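Local structure of CheC-like superfamily protein (Shewanella oneidensis, 3H2D) at residues P9-S13 with G100-L105; I18-L24 with Q69-M74; G45-G51 with F112-M118; S57-T61 with T126-K130. The protein is a CheX-type member of the CheC-like family that probably serves chemotaxis by removing phosphate from the response regulator CheY. All coordinates share one frame; numbering follows the deposited sequence.

Contact 1: residues P9-S13 with G100-L105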
loop_
_atom_site.group_PDB
_atom_site.type_symbol
_atom_site.label_atom_id
_atom_site.label_comp_id
_atom_site.label_asym_id
_atom_site.label_seq_id
_atom_site.Cartn_x
_atom_site.Cartn_y
_atom_site.Cartn_z
ATOM N N PRO B 9 0.203 10.943 16.966
ATOM C CA PRO B 9 -1.075 10.182 17.086
ATOM C C PRO B 9 -1.013 8.731 16.598
ATOM O O PRO B 9 -1.686 7.823 17.158
ATOM C CB PRO B 9 -2.047 11.000 16.237
ATOM C CG PRO B 9 -1.429 12.312 16.115
ATOM C CD PRO B 9 0.023 12.200 16.232
ATOM N N PHE B 10 -0.218 8.511 15.551
ATOM C CA PHE B 10 -0.016 7.185 15.008
ATOM C C PHE B 10 0.879 6.357 15.931
ATOM O O PHE B 10 0.563 5.190 16.244
ATOM C CB PHE B 10 0.591 7.287 13.591
ATOM C CG PHE B 10 -0.274 8.028 12.613
ATOM C CD1 PHE B 10 -1.265 7.363 11.914
ATOM C CD2 PHE B 10 -0.131 9.411 12.423
ATOM C CE1 PHE B 10 -2.090 8.060 10.987
ATOM C CE2 PHE B 10 -0.949 10.106 11.539
ATOM C CZ PHE B 10 -1.941 9.422 10.813
ATOM N N LEU B 11 1.965 6.964 16.386
ATOM C CA LEU B 11 2.853 6.383 17.424
ATOM C C LEU B 11 2.058 5.930 18.653
ATOM O O LEU B 11 2.193 4.798 19.120
ATOM C CB LEU B 11 3.876 7.434 17.822
ATOM C CG LEU B 11 4.767 7.292 19.062
ATOM C CD1 LEU B 11 5.391 5.945 19.098
ATOM C CD2 LEU B 11 5.850 8.393 19.024
ATOM N N GLN B 12 1.252 6.842 19.194
ATOM C CA GLN B 12 0.524 6.563 20.431
ATOM C C GLN B 12 -0.466 5.416 20.213
ATOM O O GLN B 12 -0.602 4.527 21.044
ATOM C CB GLN B 12 -0.177 7.832 20.884
ATOM C CG GLN B 12 0.813 8.944 21.318
ATOM C CD GLN B 12 0.206 10.381 21.374
ATOM O OE1 GLN B 12 -1.030 10.585 21.276
ATOM N NE2 GLN B 12 1.105 11.387 21.535
ATOM N N SER B 13 -1.141 5.444 19.067
ATOM C CA SER B 13 -2.139 4.438 18.768
ATOM C C SER B 13 -1.492 3.053 18.607
ATOM O O SER B 13 -2.063 2.079 19.069
ATOM C CB SER B 13 -3.009 4.816 17.539
ATOM O OG SER B 13 -3.637 6.065 17.782
ATOM N N GLY B 100 -7.387 5.277 15.559
ATOM C CA GLY B 100 -7.048 6.014 16.756
ATOM C C GLY B 100 -6.404 7.345 16.434
ATOM O O GLY B 100 -6.684 8.358 17.090
ATOM N N ALA B 101 -5.574 7.357 15.396
ATOM C CA ALA B 101 -4.952 8.605 14.928
ATOM C C ALA B 101 -6.004 9.569 14.385
ATOM O O ALA B 101 -5.965 10.798 14.634
ATOM C CB ALA B 101 -3.919 8.303 13.862
ATOM N N LYS B 102 -6.941 9.027 13.601
ATOM C CA LYS B 102 -8.071 9.840 13.108
ATOM C C LYS B 102 -8.813 10.502 14.266
ATOM O O LYS B 102 -9.115 11.693 14.211
ATOM C CB LYS B 102 -9.006 8.931 12.291
ATOM C CG LYS B 102 -10.246 9.632 11.802
ATOM C CD LYS B 102 -11.099 8.676 10.981
ATOM C CE LYS B 102 -12.504 9.181 10.730
ATOM N NZ LYS B 102 -12.645 10.594 10.378
ATOM N N ASN B 103 -9.116 9.732 15.317
ATOM C CA ASN B 103 -9.771 10.276 16.487
ATOM C C ASN B 103 -8.964 11.399 17.170
ATOM O O ASN B 103 -9.492 12.465 17.432
ATOM C CB ASN B 103 -10.039 9.185 17.514
ATOM C CG ASN B 103 -10.865 9.683 18.670
ATOM O OD1 ASN B 103 -11.896 10.339 18.493
ATOM N ND2 ASN B 103 -10.420 9.384 19.849
ATOM N N LEU B 104 -7.715 11.091 17.492
ATOM C CA LEU B 104 -6.823 12.060 18.130
ATOM C C LEU B 104 -6.605 13.352 17.295
ATOM O O LEU B 104 -6.698 14.455 17.823
ATOM C CB LEU B 104 -5.479 11.367 18.413
ATOM C CG LEU B 104 -5.508 10.285 19.501
ATOM C CD1 LEU B 104 -4.156 9.520 19.536
ATOM C CD2 LEU B 104 -5.891 10.879 20.871
ATOM N N LEU B 105 -6.289 13.194 16.005
ATOM C CA LEU B 105 -6.187 14.319 15.059
ATOM C C LEU B 105 -7.494 15.106 14.842
ATOM O O LEU B 105 -7.492 16.333 14.767
ATOM C CB LEU B 105 -5.591 13.820 13.706
ATOM C CG LEU B 105 -4.091 13.529 13.781
ATOM C CD1 LEU B 105 -3.658 12.624 12.605
ATOM C CD2 LEU B 105 -3.251 14.840 13.876
#
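With CG set beside its backbone N and anti to the carbonyl carbon (chi1 -60°), F10 holds its ring in front of A101 on the neighbouring helix, and the alanine methyl settles over one face. A101 CB lies 3.6 Å from the centroid of the F10 ring, displaced toward the rim that carries CD1 and CE1, a CH-pi contact. L105 takes up the far part of the same ring, its CD1 meeting F10 CE2 obliquely at 3.8 Å. Its branch point is occupied as well: L105 CG and P9 CG are 3.7 Å apart, the two side chains crossing at about a right angle. P9 CB stands before A101 and L104, with 4.1 Å to L104 CB.

The polar member is S13, whose hydroxyl is turned back onto its own helix. S13 OG donates to P9 O at 2.7 Å, nearly along the C=O axis; since S13 N also bonds to P9 O, two donors grip that carbonyl. S13 OG at the same time rests 3.3 Å from G100 C. G100 has no side chain to stand in the way, which lets S13 come in so close. Such small residues at a crossing let helices draw together, here to 8.4 Å between the axes of segments 9-13 and 100-105, which run at 130° to each other.

Around this joint, L105 continues onto F6, Y110 and F112, while K102 ties helix 84-107 to E113 by a salt bridge. From helix 8-21, L11 reaches M138 and F140 on strand 135-142, so both helices are anchored to the sheet beneath them.

Contact 2: residues I18-L24 with Q69-M74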
loop_
_atom_site.group_PDB
_atom_site.type_symbol
_atom_site.label_atom_id
_atom_site.label_comp_id
_atom_site.label_asym_id
_atom_site.label_seq_id
_atom_site.Cartn_x
_atom_site.Cartn_y
_atom_site.Cartn_z
ATOM N N ILE B 18 -0.115 -2.525 20.642
ATOM C CA ILE B 18 0.957 -3.500 20.861
ATOM C C ILE B 18 1.308 -3.648 22.342
ATOM O O ILE B 18 1.337 -4.761 22.886
ATOM C CB ILE B 18 2.184 -3.154 20.000
ATOM C CG1 ILE B 18 1.794 -3.040 18.532
ATOM C CG2 ILE B 18 3.270 -4.208 20.177
ATOM C CD1 ILE B 18 1.090 -4.277 17.940
ATOM N N SER B 19 1.514 -2.534 23.023
ATOM C CA SER B 19 1.927 -2.588 24.409
ATOM C C SER B 19 0.832 -3.035 25.335
ATOM O O SER B 19 1.115 -3.840 26.218
ATOM C CB SER B 19 2.565 -1.261 24.860
ATOM O OG SER B 19 3.747 -0.998 24.089
ATOM N N THR B 20 -0.415 -2.591 25.149
ATOM C CA THR B 20 -1.491 -3.123 25.986
ATOM C C THR B 20 -2.154 -4.361 25.396
ATOM O O THR B 20 -2.111 -5.412 26.013
ATOM C CB THR B 20 -2.572 -2.070 26.388
ATOM O OG1 THR B 20 -3.582 -2.001 25.373
ATOM C CG2 THR B 20 -1.939 -0.703 26.610
HETATM N N MSE B 21 -2.758 -4.269 24.211
HETATM C CA MSE B 21 -3.492 -5.422 23.652
HETATM C C MSE B 21 -2.579 -6.632 23.329
HETATM O O MSE B 21 -3.036 -7.789 23.341
HETATM C CB MSE B 21 -4.328 -5.025 22.410
HETATM C CG MSE B 21 -5.777 -4.513 22.659
HETATM SE SE MSE B 21 -6.370 -3.464 21.108
HETATM C CE MSE B 21 -7.286 -1.995 22.039
ATOM N N ALA B 22 -1.309 -6.378 23.015
ATOM C CA ALA B 22 -0.362 -7.448 22.716
ATOM C C ALA B 22 0.669 -7.669 23.828
ATOM O O ALA B 22 1.580 -8.488 23.658
ATOM C CB ALA B 22 0.340 -7.214 21.341
ATOM N N SER B 23 0.530 -6.935 24.936
ATOM C CA SER B 23 1.473 -6.966 26.052
ATOM C C SER B 23 2.945 -7.043 25.619
ATOM O O SER B 23 3.731 -7.776 26.217
ATOM C CB SER B 23 1.159 -8.140 26.977
ATOM O OG SER B 23 -0.199 -8.135 27.376
ATOM N N LEU B 24 3.319 -6.289 24.591
ATOM C CA LEU B 24 4.668 -6.362 24.039
ATOM C C LEU B 24 5.239 -4.940 23.988
ATOM O O LEU B 24 4.720 -4.104 23.259
ATOM C CB LEU B 24 4.593 -6.988 22.632
ATOM C CG LEU B 24 5.892 -7.468 21.974
ATOM C CD1 LEU B 24 5.617 -8.498 20.902
ATOM C CD2 LEU B 24 6.666 -6.278 21.396
ATOM N N GLN B 69 5.192 -12.877 17.176
ATOM C CA GLN B 69 5.038 -12.736 18.616
ATOM C C GLN B 69 3.820 -11.890 18.982
ATOM O O GLN B 69 3.167 -12.160 19.996
ATOM C CB GLN B 69 6.267 -12.116 19.273
ATOM C CG GLN B 69 6.271 -12.217 20.819
ATOM C CD GLN B 69 6.235 -13.631 21.338
ATOM O OE1 GLN B 69 7.075 -14.451 20.968
ATOM N NE2 GLN B 69 5.266 -13.937 22.209
ATOM N N ILE B 70 3.560 -10.825 18.210
ATOM C CA ILE B 70 2.365 -10.003 18.358
ATOM C C ILE B 70 1.116 -10.897 18.178
ATOM O O ILE B 70 0.173 -10.851 19.005
ATOM C CB ILE B 70 2.372 -8.779 17.350
ATOM C CG1 ILE B 70 3.456 -7.764 17.724
ATOM C CG2 ILE B 70 0.993 -8.071 17.246
ATOM C CD1 ILE B 70 3.645 -6.701 16.660
HETATM N N MSE B 71 1.101 -11.727 17.127
HETATM C CA MSE B 71 -0.010 -12.642 16.945
HETATM C C MSE B 71 -0.141 -13.641 18.076
HETATM O O MSE B 71 -1.263 -13.922 18.485
HETATM C CB MSE B 71 0.043 -13.420 15.649
HETATM C CG MSE B 71 -1.400 -14.021 15.341
HETATM SE SE MSE B 71 -1.279 -14.751 13.659
HETATM C CE MSE B 71 -2.662 -16.112 13.696
ATOM N N GLN B 72 0.968 -14.193 18.568
ATOM C CA GLN B 72 0.906 -15.090 19.708
ATOM C C GLN B 72 0.193 -14.392 20.886
ATOM O O GLN B 72 -0.654 -14.988 21.528
ATOM C CB GLN B 72 2.287 -15.545 20.155
ATOM C CG GLN B 72 2.266 -16.523 21.361
ATOM C CD GLN B 72 1.601 -17.857 21.016
ATOM O OE1 GLN B 72 1.826 -18.422 19.936
ATOM N NE2 GLN B 72 0.737 -18.325 21.893
ATOM N N ASN B 73 0.616 -13.163 21.187
ATOM C CA ASN B 73 0.145 -12.474 22.377
ATOM C C ASN B 73 -1.310 -12.006 22.255
ATOM O O ASN B 73 -2.069 -12.046 23.218
ATOM C CB ASN B 73 1.023 -11.264 22.653
ATOM C CG ASN B 73 2.401 -11.637 23.152
ATOM O OD1 ASN B 73 2.769 -12.813 23.227
ATOM N ND2 ASN B 73 3.174 -10.629 23.481
HETATM N N MSE B 74 -1.681 -11.586 21.055
HETATM C CA MSE B 74 -3.030 -11.070 20.790
HETATM C C MSE B 74 -4.067 -12.174 20.606
HETATM O O MSE B 74 -5.181 -12.061 21.128
HETATM C CB MSE B 74 -3.017 -10.140 19.584
HETATM C CG MSE B 74 -2.247 -8.887 19.821
HETATM SE SE MSE B 74 -2.502 -7.606 18.431
HETATM C CE MSE B 74 -4.351 -7.110 18.747
#
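The carboxamide of N73 turns its N-H edge to the chain just past helix 8-21: A22 O lies close to the amide plane, and N73 ND2 donates to A22 O at 2.7 Å with an N-H...O angle of 151°. The other arm of the same amide is held from within helix 64-75, for Q69 NE2 donates to N73 OD1 at 2.9 Å, arriving 37° out of the plane of that carbonyl. Held at both ends, the amide has its rotation fixed. A leucine in place of N73 would probably leave A22 O without this donor and Q69 NE2 without its acceptor, freeing the Q69 amide to turn.

Beside the polar join the apolar groups interlock. M74, a selenomethionine, lays its CG against the methyl of A22, with M74 CG and A22 CB a tight 3.4 Å apart. Its chain runs on extended at chi2 (-170°), with M74 SE still 4.1 Å from A22 CB, and the bend at chi3 turns only the terminal CE. I18 and I70 cross at about a right angle, meeting through I18 CD1 and I70 CD1 at 3.7 Å. L24 CD1 touches Q69 CG at 3.8 Å and I70 CG1 at 3.9 Å.

S23, with positive phi, turns the chain out of the helix, and L24 N returns to I18 O. This is a helix C-terminus where the carbonyl of the first residue past the helix is met by an asparagine from another helix, in the helical layer of an alpha+beta fold, helices packed on an antiparallel sheet.

Contact 3: residues G45-G51 with F112-M118; sequences GLIGMVG and FEMATPM
The ring of F112 carries M49, present as selenomethionine, over one face, a Met-aromatic contact: M49 SE is 3.8 Å from the centroid of the F112 ring and 28° off its normal, displaced toward CE1. M49 CB and CG run beneath CD1 of the same ring. F112 reaches this place because its CG sits between backbone N and carbonyl carbon, the crowded position (chi1 69°), and L105 of helix 84-107 packs on the ring as well.

The motif is an antiparallel pairing of strands 43-51 and 113-122, the latter outermost in the sheet of this chain. V50 and E113 form a hydrogen-bonded pair, with E113 N to V50 O at 2.7 Å; M49 and M114 form the adjoining non-hydrogen-bonded pair. Then A115 N still reaches G48 O at 2.9 Å. Beyond that the register slips by one, and pairing resumes where L46 and M118 exchange two bonds, the nearly straight one from M118 N to L46 O being 2.8 Å long (174°).

I47 fills the interval. Its CD1 reaches across to the backbone of A115 and meets M114 CB at 4.0 Å and P117 CG at 4.2 Å. The interruption lies at the dimer interface: A115 packs on M49 of the second subunit, M114 O accepts from K55 NZ of that subunit, and M118 pairs with one of its strands, extending the sheet into the partner.

One water spans the break between the two ladders, accepting from G48 N at 3.0 Å and donating to T116 O at 2.8 Å.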
loop_
_atom_site.group_PDB
_atom_site.type_symbol
_atom_site.label_atom_id
_atom_site.label_comp_id
_atom_site.label_asym_id
_atom_site.label_seq_id
_atom_site.Cartn_x
_atom_site.Cartn_y
_atom_site.Cartn_z
ATOM N N GLY B 45 1.406 -3.236 6.785
ATOM C CA GLY B 45 0.047 -2.727 6.581
ATOM C C GLY B 45 0.136 -1.304 6.016
ATOM O O GLY B 45 0.820 -0.462 6.581
ATOM N N LEU B 46 -0.547 -1.070 4.892
ATOM C CA LEU B 46 -0.551 0.192 4.168
ATOM C C LEU B 46 -1.991 0.694 4.010
ATOM O O LEU B 46 -2.901 -0.099 3.754
ATOM C CB LEU B 46 0.045 0.030 2.770
ATOM C CG LEU B 46 1.568 -0.030 2.637
ATOM C CD1 LEU B 46 2.096 -1.235 3.329
ATOM C CD2 LEU B 46 1.917 -0.056 1.115
ATOM N N ILE B 47 -2.192 2.000 4.148
ATOM C CA ILE B 47 -3.509 2.592 4.025
ATOM C C ILE B 47 -3.403 4.034 3.591
ATOM O O ILE B 47 -2.507 4.766 4.004
ATOM C CB ILE B 47 -4.312 2.459 5.357
ATOM C CG1 ILE B 47 -5.825 2.690 5.161
ATOM C CG2 ILE B 47 -3.661 3.312 6.530
ATOM C CD1 ILE B 47 -6.686 2.068 6.266
ATOM N N GLY B 48 -4.336 4.435 2.753
ATOM C CA GLY B 48 -4.463 5.840 2.348
ATOM C C GLY B 48 -5.418 6.605 3.229
ATOM O O GLY B 48 -6.317 6.022 3.857
HETATM N N MSE B 49 -5.229 7.934 3.241
HETATM C CA MSE B 49 -6.054 8.874 3.994
HETATM C C MSE B 49 -6.403 10.056 3.118
HETATM O O MSE B 49 -5.569 10.525 2.369
HETATM C CB MSE B 49 -5.308 9.377 5.212
HETATM C CG MSE B 49 -5.090 8.293 6.248
HETATM SE SE MSE B 49 -3.811 8.848 7.613
HETATM C CE MSE B 49 -2.173 8.682 6.538
ATOM N N VAL B 50 -7.653 10.494 3.192
ATOM C CA VAL B 50 -8.110 11.610 2.385
ATOM C C VAL B 50 -8.933 12.523 3.283
ATOM O O VAL B 50 -9.860 12.063 3.972
ATOM C CB VAL B 50 -8.937 11.149 1.182
ATOM C CG1 VAL B 50 -9.448 12.300 0.407
ATOM C CG2 VAL B 50 -8.099 10.262 0.234
ATOM N N GLY B 51 -8.596 13.799 3.255
ATOM C CA GLY B 51 -9.320 14.813 4.022
ATOM C C GLY B 51 -9.655 16.016 3.164
ATOM O O GLY B 51 -9.245 16.077 2.016
ATOM N N PHE B 112 -9.604 13.707 8.443
ATOM C CA PHE B 112 -9.392 12.795 7.303
ATOM C C PHE B 112 -10.229 11.561 7.495
ATOM O O PHE B 112 -10.689 11.246 8.618
ATOM C CB PHE B 112 -7.914 12.409 7.091
ATOM C CG PHE B 112 -7.347 11.530 8.149
ATOM C CD1 PHE B 112 -7.428 10.152 8.069
ATOM C CD2 PHE B 112 -6.679 12.098 9.224
ATOM C CE1 PHE B 112 -6.877 9.340 9.086
ATOM C CE2 PHE B 112 -6.146 11.330 10.207
ATOM C CZ PHE B 112 -6.220 9.956 10.159
ATOM N N GLU B 113 -10.439 10.872 6.364
ATOM C CA GLU B 113 -11.096 9.573 6.303
ATOM C C GLU B 113 -10.034 8.593 5.790
ATOM O O GLU B 113 -9.223 8.931 4.919
ATOM C CB GLU B 113 -12.258 9.593 5.306
ATOM C CG GLU B 113 -13.441 10.469 5.645
ATOM C CD GLU B 113 -14.004 10.154 7.003
ATOM O OE1 GLU B 113 -13.982 8.966 7.390
ATOM O OE2 GLU B 113 -14.462 11.106 7.689
HETATM N N MSE B 114 -10.028 7.397 6.356
HETATM C CA MSE B 114 -9.165 6.312 5.901
HETATM C C MSE B 114 -9.825 5.523 4.776
HETATM O O MSE B 114 -11.051 5.412 4.707
HETATM C CB MSE B 114 -8.835 5.360 7.050
HETATM C CG MSE B 114 -9.924 4.424 7.504
HETATM SE SE MSE B 114 -9.251 3.397 9.080
HETATM C CE MSE B 114 -9.457 4.860 10.233
ATOM N N ALA B 115 -8.982 4.951 3.922
ATOM C CA ALA B 115 -9.414 4.020 2.906
ATOM C C ALA B 115 -9.355 2.663 3.612
ATOM O O ALA B 115 -9.708 2.576 4.780
ATOM C CB ALA B 115 -8.490 4.095 1.694
ATOM N N THR B 116 -8.943 1.607 2.919
ATOM C CA THR B 116 -8.965 0.278 3.467
ATOM C C THR B 116 -7.538 -0.341 3.428
ATOM O O THR B 116 -6.753 -0.025 2.561
ATOM C CB THR B 116 -9.941 -0.601 2.728
ATOM O OG1 THR B 116 -9.609 -0.609 1.341
ATOM C CG2 THR B 116 -11.368 -0.119 2.913
ATOM N N PRO B 117 -7.229 -1.243 4.376
ATOM C CA PRO B 117 -5.861 -1.700 4.454
ATOM C C PRO B 117 -5.452 -2.611 3.305
ATOM O O PRO B 117 -6.253 -3.352 2.779
ATOM C CB PRO B 117 -5.828 -2.533 5.736
ATOM C CG PRO B 117 -6.996 -2.093 6.508
ATOM C CD PRO B 117 -8.036 -1.830 5.459
HETATM N N MSE B 118 -4.209 -2.461 2.879
HETATM C CA MSE B 118 -3.576 -3.443 2.024
HETATM C C MSE B 118 -2.383 -3.920 2.787
HETATM O O MSE B 118 -1.682 -3.129 3.416
HETATM C CB MSE B 118 -3.128 -2.834 0.712
HETATM C CG MSE B 118 -4.246 -2.644 -0.256
HETATM SE SE MSE B 118 -3.660 -1.516 -1.703
HETATM C CE MSE B 118 -3.878 0.223 -0.866
HETATM O O HOH W 1 -5.652 2.194 1.296
#

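Contact 4: residues S57-T61 with T126-K130; sequences SLSIT and TISHK
H129 presents the edge of its imidazole to strand 54-62, each ring nitrogen meeting a serine hydroxyl near the ring plane. H129 ND1 is 2.6 Å from S57 OG and H129 NE2 2.9 Å from S59 OG, both hydrogen bonds in which either partner could donate. Between them CE1 points at the backbone of L58, with H129 CE1 4.0 Å from L58 C. Both serines hold OG between backbone N and carbonyl carbon (chi1 49° for S57, 63° for S59), which aims the two hydroxyls at the same ring. Two bonds, one on each side of CE1, fix the flip of the imidazole and satisfy buried polar atoms of all three residues. A phenylalanine in place of H129 would probably leave both serine hydroxyls without these partners, buried between the strands.

I127 continues the contact alongside. Its CG2 lies 4.1 Å from S59 CB, and CG1 is 3.9 Å from T61 OG1, whose own hydrogen bond goes to S44 OG.

The strands run nearly antiparallel (166°), but their axes stay 8.6 Å apart, so side chains rather than backbones meet. L58 and I60 point away, onto helix 84-107. Strand 125-129 instead forms an antiparallel ladder with a strand of the second subunit, where H129 packs on M118 of that subunit and K130 makes a salt bridge to D88 of that subunit. This is face-to-face layering of beta strands, built here around a subunit-spanning sheet.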
loop_
_atom_site.group_PDB
_atom_site.type_symbol
_atom_site.label_atom_id
_atom_site.label_comp_id
_atom_site.label_asym_id
_atom_site.label_seq_id
_atom_site.Cartn_x
_atom_site.Cartn_y
_atom_site.Cartn_z
ATOM N N SER B 57 -0.601 9.001 3.265
ATOM C CA SER B 57 -0.353 7.573 3.320
ATOM C C SER B 57 0.304 7.208 4.633
ATOM O O SER B 57 1.072 7.990 5.187
ATOM C CB SER B 57 0.579 7.170 2.145
ATOM O OG SER B 57 1.743 8.028 2.059
ATOM N N LEU B 58 -0.039 6.018 5.133
ATOM C CA LEU B 58 0.564 5.399 6.312
ATOM C C LEU B 58 1.004 3.976 5.978
ATOM O O LEU B 58 0.281 3.255 5.316
ATOM C CB LEU B 58 -0.470 5.302 7.419
ATOM C CG LEU B 58 -0.157 4.434 8.636
ATOM C CD1 LEU B 58 1.028 5.032 9.414
ATOM C CD2 LEU B 58 -1.395 4.341 9.501
ATOM N N SER B 59 2.208 3.614 6.417
ATOM C CA SER B 59 2.703 2.219 6.382
ATOM C C SER B 59 3.210 1.816 7.765
ATOM O O SER B 59 3.846 2.601 8.458
ATOM C CB SER B 59 3.781 1.966 5.312
ATOM O OG SER B 59 4.952 2.717 5.523
ATOM N N ILE B 60 2.894 0.587 8.160
ATOM C CA ILE B 60 3.396 0.004 9.395
ATOM C C ILE B 60 4.070 -1.302 8.970
ATOM O O ILE B 60 3.417 -2.197 8.504
ATOM C CB ILE B 60 2.267 -0.310 10.395
ATOM C CG1 ILE B 60 1.368 0.904 10.648
ATOM C CG2 ILE B 60 2.801 -0.814 11.744
ATOM C CD1 ILE B 60 0.039 0.492 11.402
ATOM N N THR B 61 5.358 -1.409 9.222
ATOM C CA THR B 61 6.167 -2.514 8.716
ATOM C C THR B 61 6.736 -3.283 9.889
ATOM O O THR B 61 7.163 -2.643 10.849
ATOM C CB THR B 61 7.295 -1.948 7.833
ATOM O OG1 THR B 61 6.705 -1.279 6.690
ATOM C CG2 THR B 61 8.277 -3.064 7.352
ATOM N N THR B 126 10.703 -3.117 1.150
ATOM C CA THR B 126 10.725 -1.744 1.637
ATOM C C THR B 126 9.545 -1.000 1.015
ATOM O O THR B 126 8.989 -1.429 0.002
ATOM C CB THR B 126 12.034 -1.026 1.272
ATOM O OG1 THR B 126 12.178 -0.996 -0.148
ATOM C CG2 THR B 126 13.252 -1.716 1.864
ATOM N N ILE B 127 9.143 0.088 1.650
ATOM C CA ILE B 127 8.029 0.919 1.192
ATOM C C ILE B 127 8.555 2.331 0.936
ATOM O O ILE B 127 9.307 2.887 1.751
ATOM C CB ILE B 127 6.861 0.989 2.239
ATOM C CG1 ILE B 127 6.517 -0.415 2.858
ATOM C CG2 ILE B 127 5.607 1.669 1.617
ATOM C CD1 ILE B 127 5.902 -1.414 1.922
ATOM N N SER B 128 8.165 2.916 -0.190
ATOM C CA SER B 128 8.485 4.268 -0.536
ATOM C C SER B 128 7.168 5.026 -0.752
ATOM O O SER B 128 6.349 4.624 -1.601
ATOM C CB SER B 128 9.313 4.274 -1.800
ATOM O OG SER B 128 9.470 5.595 -2.285
ATOM N N HIS B 129 6.980 6.093 0.021
ATOM C CA HIS B 129 5.795 6.985 -0.087
ATOM C C HIS B 129 6.082 8.057 -1.096
ATOM O O HIS B 129 7.121 8.727 -0.990
ATOM C CB HIS B 129 5.511 7.642 1.256
ATOM C CG HIS B 129 5.096 6.690 2.320
ATOM N ND1 HIS B 129 3.880 6.781 2.956
ATOM C CD2 HIS B 129 5.701 5.584 2.806
ATOM C CE1 HIS B 129 3.783 5.804 3.840
ATOM N NE2 HIS B 129 4.858 5.041 3.744
ATOM N N LYS B 130 5.167 8.246 -2.044
ATOM C CA LYS B 130 5.384 9.132 -3.167
ATOM C C LYS B 130 4.630 10.448 -3.105
ATOM O O LYS B 130 4.768 11.245 -4.007
ATOM C CB LYS B 130 5.148 8.393 -4.505
ATOM C CG LYS B 130 5.972 7.125 -4.617
ATOM C CD LYS B 130 7.486 7.458 -4.797
ATOM C CE LYS B 130 8.282 6.184 -5.062
ATOM N NZ LYS B 130 9.763 6.354 -5.168
#

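How the contacts relate
Contacts 1 and 2 share helix 8-21, with centres 18 Å apart, and join it to helices 84-107 and 64-75 in turn. Contact 1 then meets the sheet: F10 CZ lies 3.8 Å from M49 SE of contact 3, and F10 CD1 3.9 Å from L58 CD2 of contact 4. Contacts 3 and 4, centres 12 Å apart, are coupled by neighbouring strands 43-51 and 54-62, and both touch the second subunit. Contact 2 remains about 11 Å from contact 3 between nearest atoms. M114 and P117 of contact 3 also pack on N95 of helix 84-107, probably the asparagine of the family's Glu-x-x-Asn phosphatase motif, placing contact 3 beside the likely active surface.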